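Local coordinates for L-Ribose isomerase (Acinetobacter, PDB 4Q0Q), which catalyses the reversible interconversion of the aldose L-ribose and the ketose L-ribulose, probably with the help of a bound divalent metal ion, at residues M74-S79 with C102-I107; G120-S125 with E215-S220; M155-P160 with L178-R183. All coordinates share one frame; numbering follows the deposited sequence.

Contact 1. Residues M74-S79 with C102-I107; sequences MIIFES and CDKLMI. With QDK (L-ribulose), chain E; RUU (alpha-L-ribulofuranose), chain D; RUU (alpha-L-ribulofuranose), chain C.
I76 and M106 sit opposite each other as a non-hydrogen-bonded pair of antiparallel strands, and their side chains run side by side in the same direction, I76 CG1 lying 4.0 Å from M106 CG. CG1 of I76 and CG of M106 both leave beside the backbone N (chi1 -63° and -57°), which keeps the two alongside each other. M74 comes across M106 at a slant, and the bend at its last torsion lays CE 3.7 Å from M106 SD. The second branch of I76 is used as well: CG2 rests on the alkyl part of K104, 3.8 Å from its CG. A beta-branched residue suits this place because each arm meets a different neighbour.

I75, F77, L105 and I107 occupy the other face, where I75, F77 and I107 touch helix 19-35. I107 CD1 approaches the F77 ring at its edge, 4.2 Å from CE2, while I75 CG2 lies over the rim of one ring face. Between the two faces, paired backbone hydrogen bonds join I75 with I107 and F77 with L105. The ladder closes with a more bent bond, 138° at the hydrogen, from S79 N to D103 O; the polar ends of S79 and D103 both turn to Y38, and D103 OD2 also forms a salt bridge with K190 of the second subunit.

E78 reaches out fully extended, and its OE2 accepts a hydrogen bond of 2.8 Å from O3 of a bound L-ribulose. K104 instead folds back toward E215, although the position of its NZ is uncertain.

The chemistry thus differs from face to face: hydrocarbon packs largely against helix 19-35 on one, while the other pairs polar E78 with an apolar patch of I76, M106 and the K104 alkyl chain, where I76 CD1 lies 3.6 Å from C4 of the ribulofuranose bound to the cobalt ion.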
loop_
_atom_site.group_PDB
_atom_site.type_symbol
_atom_site.label_atom_id
_atom_site.label_comp_id
_atom_site.label_asym_id
_atom_site.label_seq_id
_atom_site.Cartn_x
_atom_site.Cartn_y
_atom_site.Cartn_z
ATOM N N MET A 74 20.257 -11.114 7.193
ATOM C CA MET A 74 19.120 -10.219 7.042
ATOM C C MET A 74 19.505 -9.000 6.232
ATOM O O MET A 74 20.681 -8.749 5.968
ATOM C CB MET A 74 18.639 -9.747 8.412
ATOM C CG MET A 74 19.541 -8.680 9.021
ATOM S SD MET A 74 19.245 -8.397 10.774
ATOM C CE MET A 74 17.681 -7.517 10.712
ATOM N N ILE A 75 18.493 -8.230 5.854
ATOM C CA ILE A 75 18.712 -7.018 5.104
ATOM C C ILE A 75 18.211 -5.861 5.954
ATOM O O ILE A 75 17.195 -5.978 6.640
ATOM C CB ILE A 75 17.954 -7.054 3.756
ATOM C CG1 ILE A 75 18.696 -7.983 2.794
ATOM C CG2 ILE A 75 17.809 -5.636 3.181
ATOM C CD1 ILE A 75 18.006 -8.186 1.480
ATOM N N ILE A 76 18.952 -4.761 5.927
ATOM C CA ILE A 76 18.578 -3.572 6.667
ATOM C C ILE A 76 18.816 -2.333 5.812
ATOM O O ILE A 76 19.924 -2.101 5.324
ATOM C CB ILE A 76 19.393 -3.419 7.967
ATOM C CG1 ILE A 76 19.116 -4.598 8.905
ATOM C CG2 ILE A 76 19.047 -2.090 8.639
ATOM C CD1 ILE A 76 19.915 -4.570 10.198
ATOM N N PHE A 77 17.763 -1.548 5.628
ATOM C CA PHE A 77 17.843 -0.310 4.871
ATOM C C PHE A 77 17.639 0.804 5.884
ATOM O O PHE A 77 16.540 0.986 6.399
ATOM C CB PHE A 77 16.748 -0.255 3.807
ATOM C CG PHE A 77 16.932 -1.251 2.693
ATOM C CD1 PHE A 77 18.070 -1.209 1.889
ATOM C CD2 PHE A 77 15.959 -2.206 2.427
ATOM C CE1 PHE A 77 18.231 -2.107 0.829
ATOM C CE2 PHE A 77 16.108 -3.107 1.373
ATOM C CZ PHE A 77 17.249 -3.055 0.571
ATOM N N GLU A 78 18.713 1.531 6.174
ATOM C CA GLU A 78 18.677 2.619 7.142
ATOM C C GLU A 78 18.332 3.956 6.489
ATOM O O GLU A 78 19.119 4.494 5.705
ATOM C CB GLU A 78 20.035 2.692 7.841
ATOM C CG GLU A 78 20.184 3.762 8.893
ATOM C CD GLU A 78 21.541 3.702 9.574
ATOM O OE1 GLU A 78 21.685 2.964 10.573
ATOM O OE2 GLU A 78 22.471 4.387 9.097
ATOM N N SER A 79 17.153 4.490 6.804
ATOM C CA SER A 79 16.738 5.771 6.232
ATOM C C SER A 79 17.111 6.937 7.139
ATOM O O SER A 79 17.169 8.092 6.703
ATOM C CB SER A 79 15.222 5.790 5.997
ATOM O OG SER A 79 14.513 5.756 7.224
ATOM N N CYS A 102 16.961 6.659 14.986
ATOM C CA CYS A 102 17.315 5.726 13.923
ATOM C C CYS A 102 16.065 5.035 13.373
ATOM O O CYS A 102 15.282 4.455 14.129
ATOM C CB CYS A 102 18.308 4.676 14.447
ATOM S SG CYS A 102 18.995 3.558 13.178
ATOM N N ASP A 103 15.885 5.111 12.054
ATOM C CA ASP A 103 14.738 4.499 11.377
ATOM C C ASP A 103 15.291 3.579 10.293
ATOM O O ASP A 103 16.141 3.988 9.507
ATOM C CB ASP A 103 13.872 5.587 10.725
ATOM C CG ASP A 103 12.474 5.103 10.378
ATOM O OD1 ASP A 103 12.340 3.990 9.833
ATOM O OD2 ASP A 103 11.500 5.850 10.641
ATOM N N LYS A 104 14.834 2.337 10.255
ATOM C CA LYS A 104 15.311 1.419 9.240
ATOM C C LYS A 104 14.290 0.334 8.953
ATOM O O LYS A 104 13.442 0.023 9.786
ATOM C CB LYS A 104 16.638 0.783 9.668
ATOM C CG LYS A 104 16.519 -0.271 10.760
ATOM C CD LYS A 104 17.286 0.134 12.019
ATOM C CE LYS A 104 16.676 1.374 12.663
ATOM N NZ LYS A 104 17.360 1.770 13.933
ATOM N N LEU A 105 14.369 -0.222 7.748
ATOM C CA LEU A 105 13.479 -1.290 7.342
ATOM C C LEU A 105 14.308 -2.569 7.396
ATOM O O LEU A 105 15.411 -2.620 6.849
ATOM C CB LEU A 105 12.983 -1.057 5.918
ATOM C CG LEU A 105 11.844 -1.986 5.510
ATOM C CD1 LEU A 105 10.612 -1.652 6.352
ATOM C CD2 LEU A 105 11.548 -1.838 4.019
ATOM N N MET A 106 13.788 -3.588 8.069
ATOM C CA MET A 106 14.506 -4.845 8.181
ATOM C C MET A 106 13.739 -5.941 7.459
ATOM O O MET A 106 12.528 -6.077 7.617
ATOM C CB MET A 106 14.714 -5.198 9.660
ATOM C CG MET A 106 15.454 -4.099 10.434
ATOM S SD MET A 106 15.909 -4.540 12.140
ATOM C CE MET A 106 14.304 -4.650 12.893
ATOM N N ILE A 107 14.451 -6.707 6.641
ATOM C CA ILE A 107 13.823 -7.779 5.896
ATOM C C ILE A 107 14.517 -9.098 6.197
ATOM O O ILE A 107 15.719 -9.248 5.986
ATOM C CB ILE A 107 13.844 -7.486 4.377
ATOM C CG1 ILE A 107 13.164 -6.136 4.120
ATOM C CG2 ILE A 107 13.130 -8.608 3.612
ATOM C CD1 ILE A 107 13.086 -5.744 2.666
HETATM C C1 QDK E . 19.791 7.338 5.098
HETATM O O1 QDK E . 20.183 6.641 3.933
HETATM C C2 QDK E . 21.017 7.816 5.834
HETATM O O2 QDK E . 21.861 8.504 5.255
HETATM C C3 QDK E . 21.295 7.296 7.235
HETATM O O3 QDK E . 22.390 6.393 7.201
HETATM C C4 QDK E . 21.612 8.463 8.170
HETATM O O4 QDK E . 22.831 9.078 7.778
HETATM C C5 QDK E . 20.477 9.478 8.127
HETATM O O5 QDK E . 20.716 10.507 9.069
HETATM C C1 RUU D . 21.395 0.474 5.520
HETATM O O1 RUU D . 21.272 0.987 4.198
HETATM C C2 RUU D . 22.816 0.023 5.821
HETATM O O2 RUU D . 22.984 -1.338 5.457
HETATM C C3 RUU D . 23.223 0.214 7.281
HETATM O O3 RUU D . 23.243 -1.044 7.939
HETATM C C4 RUU D . 24.639 0.788 7.217
HETATM O O4 RUU D . 25.587 -0.260 7.363
HETATM C C5 RUU D . 24.760 1.384 5.816
HETATM O O5 RUU D . 23.708 0.812 5.019
HETATM C C1 RUU C . 17.690 -5.038 15.543
HETATM O O1 RUU C . 17.574 -5.689 16.803
HETATM C C2 RUU C . 19.121 -4.627 15.281
HETATM O O2 RUU C . 19.590 -3.795 16.334
HETATM C C3 RUU C . 19.364 -3.941 13.945
HETATM O O3 RUU C . 19.291 -2.534 14.099
HETATM C C4 RUU C . 20.806 -4.357 13.630
HETATM O O4 RUU C . 21.700 -3.495 14.325
HETATM C C5 RUU C . 20.910 -5.755 14.230
HETATM O O5 RUU C . 19.920 -5.820 15.271
#

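Contact 2. Residues G120-S125 with E215-S220; sequences GRKTES and EVSTYS. With CO (cobalt (II) ion), chain B; RUU (alpha-L-ribulofuranose), chain C.
K122, E124 and E215 converge on one bound ribulofuranose, which the cobalt ion also binds. E124 OE2 binds the metal at 2.1 Å, sugar O1 and O2 are further ligands, and H117, H119 and H199 complete the site. Three histidines and a glutamate are the metal set familiar from cupins, and a carboxylate oxygen suits a divalent cation.

Charge and sugar recognition come next. K122 runs extended from the backbone and then bends at chi3 (97°), which delivers NZ to the sugar, where it donates to O2 at 2.9 Å and to O3 at 3.1 Å. E215 arrives from the opposite direction; its OE2 forms a long salt bridge of 3.7 Å with K122 NZ and takes a weak bond from sugar O3, but its chief partner is K104 of strand 101-108, whose NZ is less surely placed. A lysine has the length to serve sugar and carboxylates together. E124 OE1 lies 3.2 Å from E215 OE1, two acceptors with no bond between them, and Y126 OH is hydrogen-bonded to E124 OE1.

Hydrogen bonds close to the backbone hold the segments together. T123 N donates to T218 OG1 at 3.0 Å, so a threonine hydroxyl stands in for a carbonyl where the strand pairing gives way to loops. S125 OG, short enough to turn back on the strand opposite, donates to V216 O at 2.6 Å, on a lone pair in the carbonyl plane.

Strands 124-130 and 211-217 are sheet neighbours, flanked by 191-193 beyond the former and 101-108 beyond the latter, while L80, L101 and D103 of the second subunit pack against S125, T218 and V216.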
loop_
_atom_site.group_PDB
_atom_site.type_symbol
_atom_site.label_atom_id
_atom_site.label_comp_id
_atom_site.label_asym_id
_atom_site.label_seq_id
_atom_site.Cartn_x
_atom_site.Cartn_y
_atom_site.Cartn_z
ATOM N N GLY A 120 24.040 -1.552 24.770
ATOM C CA GLY A 120 24.216 -0.883 26.041
ATOM C C GLY A 120 23.542 0.475 26.033
ATOM O O GLY A 120 23.077 0.950 27.069
ATOM N N ARG A 121 23.460 1.097 24.857
ATOM C CA ARG A 121 22.866 2.429 24.747
ATOM C C ARG A 121 21.559 2.515 23.960
ATOM O O ARG A 121 20.667 3.299 24.301
ATOM C CB ARG A 121 23.886 3.374 24.110
ATOM C CG ARG A 121 25.291 3.237 24.681
ATOM C CD ARG A 121 26.314 3.922 23.788
ATOM N NE ARG A 121 27.677 3.814 24.305
ATOM C CZ ARG A 121 28.369 2.680 24.390
ATOM N NH1 ARG A 121 27.835 1.531 23.992
ATOM N NH2 ARG A 121 29.605 2.699 24.870
ATOM N N LYS A 122 21.444 1.698 22.918
ATOM C CA LYS A 122 20.278 1.723 22.035
ATOM C C LYS A 122 19.000 0.993 22.443
ATOM O O LYS A 122 19.004 -0.213 22.690
ATOM C CB LYS A 122 20.690 1.222 20.644
ATOM C CG LYS A 122 19.585 1.293 19.594
ATOM C CD LYS A 122 20.083 0.901 18.203
ATOM C CE LYS A 122 19.778 -0.556 17.878
ATOM N NZ LYS A 122 20.369 -0.965 16.563
ATOM N N THR A 123 17.902 1.742 22.491
ATOM C CA THR A 123 16.587 1.181 22.775
ATOM C C THR A 123 15.856 1.184 21.417
ATOM O O THR A 123 15.934 2.163 20.667
ATOM C CB THR A 123 15.811 2.044 23.798
ATOM O OG1 THR A 123 16.316 1.792 25.115
ATOM C CG2 THR A 123 14.316 1.713 23.766
ATOM N N GLU A 124 15.181 0.087 21.092
ATOM C CA GLU A 124 14.471 -0.019 19.822
ATOM C C GLU A 124 12.992 -0.359 19.976
ATOM O O GLU A 124 12.534 -0.722 21.060
ATOM C CB GLU A 124 15.151 -1.063 18.907
ATOM C CG GLU A 124 15.925 -2.158 19.636
ATOM C CD GLU A 124 16.628 -3.158 18.709
ATOM O OE1 GLU A 124 15.965 -4.070 18.171
ATOM O OE2 GLU A 124 17.852 -3.033 18.521
ATOM N N SER A 125 12.247 -0.204 18.885
ATOM C CA SER A 125 10.821 -0.522 18.859
ATOM C C SER A 125 10.544 -1.172 17.508
ATOM O O SER A 125 11.230 -0.878 16.532
ATOM C CB SER A 125 9.970 0.741 19.011
ATOM O OG SER A 125 10.076 1.577 17.877
ATOM N N GLU A 215 12.021 -0.577 12.229
ATOM C CA GLU A 215 12.543 -0.342 13.558
ATOM C C GLU A 215 12.721 1.157 13.758
ATOM O O GLU A 215 13.268 1.852 12.899
ATOM C CB GLU A 215 13.893 -1.026 13.750
ATOM C CG GLU A 215 14.528 -0.701 15.087
ATOM C CD GLU A 215 15.893 -1.322 15.248
ATOM O OE1 GLU A 215 15.962 -2.564 15.352
ATOM O OE2 GLU A 215 16.894 -0.573 15.265
ATOM N N VAL A 216 12.226 1.653 14.882
ATOM C CA VAL A 216 12.379 3.057 15.236
ATOM C C VAL A 216 13.097 2.981 16.576
ATOM O O VAL A 216 12.558 2.440 17.544
ATOM C CB VAL A 216 11.021 3.776 15.398
ATOM C CG1 VAL A 216 11.234 5.131 16.051
ATOM C CG2 VAL A 216 10.365 3.971 14.029
ATOM N N SER A 217 14.313 3.511 16.630
ATOM C CA SER A 217 15.095 3.420 17.851
ATOM C C SER A 217 16.014 4.606 18.061
ATOM O O SER A 217 16.019 5.545 17.265
ATOM C CB SER A 217 15.949 2.164 17.790
ATOM O OG SER A 217 17.000 2.340 16.859
ATOM N N THR A 218 16.793 4.555 19.142
ATOM C CA THR A 218 17.748 5.616 19.414
ATOM C C THR A 218 18.932 5.361 18.474
ATOM O O THR A 218 18.941 4.371 17.741
ATOM C CB THR A 218 18.206 5.637 20.911
ATOM O OG1 THR A 218 18.769 4.374 21.284
ATOM C CG2 THR A 218 17.032 5.958 21.822
ATOM N N TYR A 219 19.920 6.249 18.499
ATOM C CA TYR A 219 21.079 6.165 17.617
ATOM C C TYR A 219 21.791 4.817 17.554
ATOM O O TYR A 219 22.019 4.167 18.568
ATOM C CB TYR A 219 22.088 7.250 17.994
ATOM C CG TYR A 219 23.115 7.512 16.926
ATOM C CD1 TYR A 219 22.813 8.309 15.822
ATOM C CD2 TYR A 219 24.401 6.975 17.021
ATOM C CE1 TYR A 219 23.766 8.571 14.837
ATOM C CE2 TYR A 219 25.360 7.230 16.045
ATOM C CZ TYR A 219 25.037 8.031 14.958
ATOM O OH TYR A 219 25.988 8.313 14.006
ATOM N N SER A 220 22.165 4.418 16.342
ATOM C CA SER A 220 22.852 3.151 16.138
ATOM C C SER A 220 24.360 3.359 15.927
ATOM O O SER A 220 24.789 3.880 14.901
ATOM C CB SER A 220 22.232 2.432 14.940
ATOM O OG SER A 220 22.795 1.146 14.773
HETATM CO CO CO B . 19.044 -4.794 18.338
HETATM C C1 RUU C . 17.690 -5.038 15.543
HETATM O O1 RUU C . 17.574 -5.689 16.803
HETATM C C2 RUU C . 19.121 -4.627 15.281
HETATM O O2 RUU C . 19.590 -3.795 16.334
HETATM C C3 RUU C . 19.364 -3.941 13.945
HETATM O O3 RUU C . 19.291 -2.534 14.099
HETATM C C4 RUU C . 20.806 -4.357 13.630
HETATM O O4 RUU C . 21.700 -3.495 14.325
HETATM C C5 RUU C . 20.910 -5.755 14.230
HETATM O O5 RUU C . 19.920 -5.820 15.271
HETATM O O HOH W 1 23.741 -0.502 17.167
#

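Contact 3. Residues M155-P160 with L178-R183; sequences MPVGSP and LTSYVR
S159 and Y181 form a single antiparallel bridge, a hydrogen-bonded pair in which each residue both gives and takes. S159 N donates to Y181 O at 2.9 Å along a nearly straight line (167° at the hydrogen). The return bond, from Y181 N to S159 O, is 2.7 Å long but bent to 136°. Just before the bridge, G158 has a positive phi of 77°; at this backbone shape a beta carbon would jam against the carbonyl O of V157 and also crowd Y181 O, so the place suits glycine.

Strand 180-185 is the outermost strand, within this chain, of the sheet that also holds 132-137, and the irregular segment 155-160 is laid along its edge by this one bridge. On the inner side of that strand, T179 and S180 together face Y137, a classic beta bulge at the point where the strand begins. The same Y137 takes part in a hydrogen bond between its OH and P156 O.

Among the side chains, Y181 does most of the touching. The backbone brings its CB to 3.3 Å from S159 O. With CG anti to the backbone N, the ring runs on past P160 O, 3.8 Å from CD2, and carries the phenol end away to E134. Serine suits the exposed place at 159: S159 OG shares a hydrogen bond of 2.9 Å with a water that also donates to Y181 O.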
loop_
_atom_site.group_PDB
_atom_site.type_symbol
_atom_site.label_atom_id
_atom_site.label_comp_id
_atom_site.label_asym_id
_atom_site.label_seq_id
_atom_site.Cartn_x
_atom_site.Cartn_y
_atom_site.Cartn_z
ATOM N N MET A 155 10.824 -4.595 30.817
ATOM C CA MET A 155 10.255 -5.362 29.713
ATOM C C MET A 155 9.156 -6.309 30.177
ATOM O O MET A 155 9.201 -6.832 31.291
ATOM C CB MET A 155 11.345 -6.191 29.017
ATOM C CG MET A 155 12.301 -5.401 28.140
ATOM S SD MET A 155 11.478 -4.667 26.716
ATOM C CE MET A 155 11.154 -6.105 25.702
ATOM N N PRO A 156 8.134 -6.524 29.330
ATOM C CA PRO A 156 7.058 -7.439 29.714
ATOM C C PRO A 156 7.638 -8.848 29.634
ATOM O O PRO A 156 8.547 -9.100 28.844
ATOM C CB PRO A 156 5.992 -7.189 28.652
ATOM C CG PRO A 156 6.811 -6.788 27.437
ATOM C CD PRO A 156 7.840 -5.862 28.044
ATOM N N VAL A 157 7.119 -9.757 30.448
ATOM C CA VAL A 157 7.607 -11.131 30.463
ATOM C C VAL A 157 7.351 -11.922 29.178
ATOM O O VAL A 157 8.196 -12.702 28.746
ATOM C CB VAL A 157 7.027 -11.889 31.681
ATOM C CG1 VAL A 157 7.171 -13.393 31.505
ATOM C CG2 VAL A 157 7.763 -11.442 32.930
ATOM N N GLY A 158 6.194 -11.735 28.564
ATOM C CA GLY A 158 5.924 -12.464 27.337
ATOM C C GLY A 158 5.548 -13.915 27.575
ATOM O O GLY A 158 5.188 -14.292 28.687
ATOM N N SER A 159 5.646 -14.733 26.533
ATOM C CA SER A 159 5.291 -16.139 26.634
ATOM C C SER A 159 6.475 -17.073 26.408
ATOM O O SER A 159 7.551 -16.650 25.970
ATOM C CB SER A 159 4.213 -16.483 25.599
ATOM O OG SER A 159 3.110 -15.598 25.667
ATOM N N PRO A 160 6.298 -18.358 26.744
ATOM C CA PRO A 160 7.396 -19.300 26.527
ATOM C C PRO A 160 7.482 -19.552 25.024
ATOM O O PRO A 160 6.524 -19.299 24.291
ATOM C CB PRO A 160 6.949 -20.541 27.294
ATOM C CG PRO A 160 5.458 -20.453 27.267
ATOM C CD PRO A 160 5.207 -18.988 27.511
ATOM N N LEU A 178 17.492 -15.974 26.092
ATOM C CA LEU A 178 16.350 -15.269 25.509
ATOM C C LEU A 178 15.120 -16.156 25.661
ATOM O O LEU A 178 14.602 -16.710 24.686
ATOM C CB LEU A 178 16.619 -14.962 24.030
ATOM C CG LEU A 178 17.806 -14.034 23.731
ATOM C CD1 LEU A 178 19.129 -14.697 24.127
ATOM C CD2 LEU A 178 17.818 -13.697 22.248
ATOM N N THR A 179 14.655 -16.266 26.904
ATOM C CA THR A 179 13.531 -17.117 27.268
ATOM C C THR A 179 12.133 -16.615 26.922
ATOM O O THR A 179 11.219 -17.421 26.748
ATOM C CB THR A 179 13.567 -17.420 28.783
ATOM O OG1 THR A 179 13.280 -16.222 29.518
ATOM C CG2 THR A 179 14.941 -17.930 29.186
ATOM N N SER A 180 11.953 -15.299 26.848
ATOM C CA SER A 180 10.643 -14.751 26.520
ATOM C C SER A 180 10.415 -14.697 25.019
ATOM O O SER A 180 11.336 -14.423 24.238
ATOM C CB SER A 180 10.478 -13.356 27.113
ATOM O OG SER A 180 10.333 -13.430 28.518
ATOM N N TYR A 181 9.170 -14.950 24.630
ATOM C CA TYR A 181 8.766 -14.975 23.231
ATOM C C TYR A 181 7.516 -14.144 23.002
ATOM O O TYR A 181 6.621 -14.111 23.843
ATOM C CB TYR A 181 8.491 -16.426 22.820
ATOM C CG TYR A 181 7.717 -16.616 21.528
ATOM C CD1 TYR A 181 8.375 -16.721 20.302
ATOM C CD2 TYR A 181 6.325 -16.731 21.539
ATOM C CE1 TYR A 181 7.667 -16.947 19.119
ATOM C CE2 TYR A 181 5.609 -16.950 20.368
ATOM C CZ TYR A 181 6.283 -17.062 19.163
ATOM O OH TYR A 181 5.577 -17.321 18.013
ATOM N N VAL A 182 7.467 -13.475 21.856
ATOM C CA VAL A 182 6.305 -12.694 21.465
ATOM C C VAL A 182 6.247 -12.700 19.943
ATOM O O VAL A 182 7.262 -12.499 19.273
ATOM C CB VAL A 182 6.365 -11.230 21.984
ATOM C CG1 VAL A 182 7.513 -10.476 21.346
ATOM C CG2 VAL A 182 5.060 -10.530 21.683
ATOM N N ARG A 183 5.065 -12.973 19.406
ATOM C CA ARG A 183 4.863 -12.992 17.967
ATOM C C ARG A 183 4.134 -11.701 17.620
ATOM O O ARG A 183 3.038 -11.453 18.118
ATOM C CB ARG A 183 4.025 -14.207 17.569
ATOM C CG ARG A 183 3.787 -14.329 16.081
ATOM C CD ARG A 183 3.775 -15.789 15.658
ATOM N NE ARG A 183 3.534 -15.945 14.227
ATOM C CZ ARG A 183 3.697 -17.087 13.564
ATOM N NH1 ARG A 183 4.111 -18.174 14.206
ATOM N NH2 ARG A 183 3.427 -17.147 12.268
HETATM O O HOH W 2 4.086 -13.300 24.109
#

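How the contacts relate
Contacts 1 and 2 are neighbours, their centres about 12 Å apart, in the same six-stranded antiparallel sheet; strand 101-108 of contact 1 lies beside strand 211-217 of contact 2, and C102 N probably bonds to S217 O. Both touch the ribulofuranose bound to the cobalt ion and both reach the second subunit, so sugar site and subunit interface draw on the same strands. Contact 3 lies apart, about 23 Å from contact 1 and 19 Å from contact 2 between centres, at the edge of the other sheet. Along the chain contact 1 closes first; contact 2 then brackets a long part of the chain, within which contact 3 is nested.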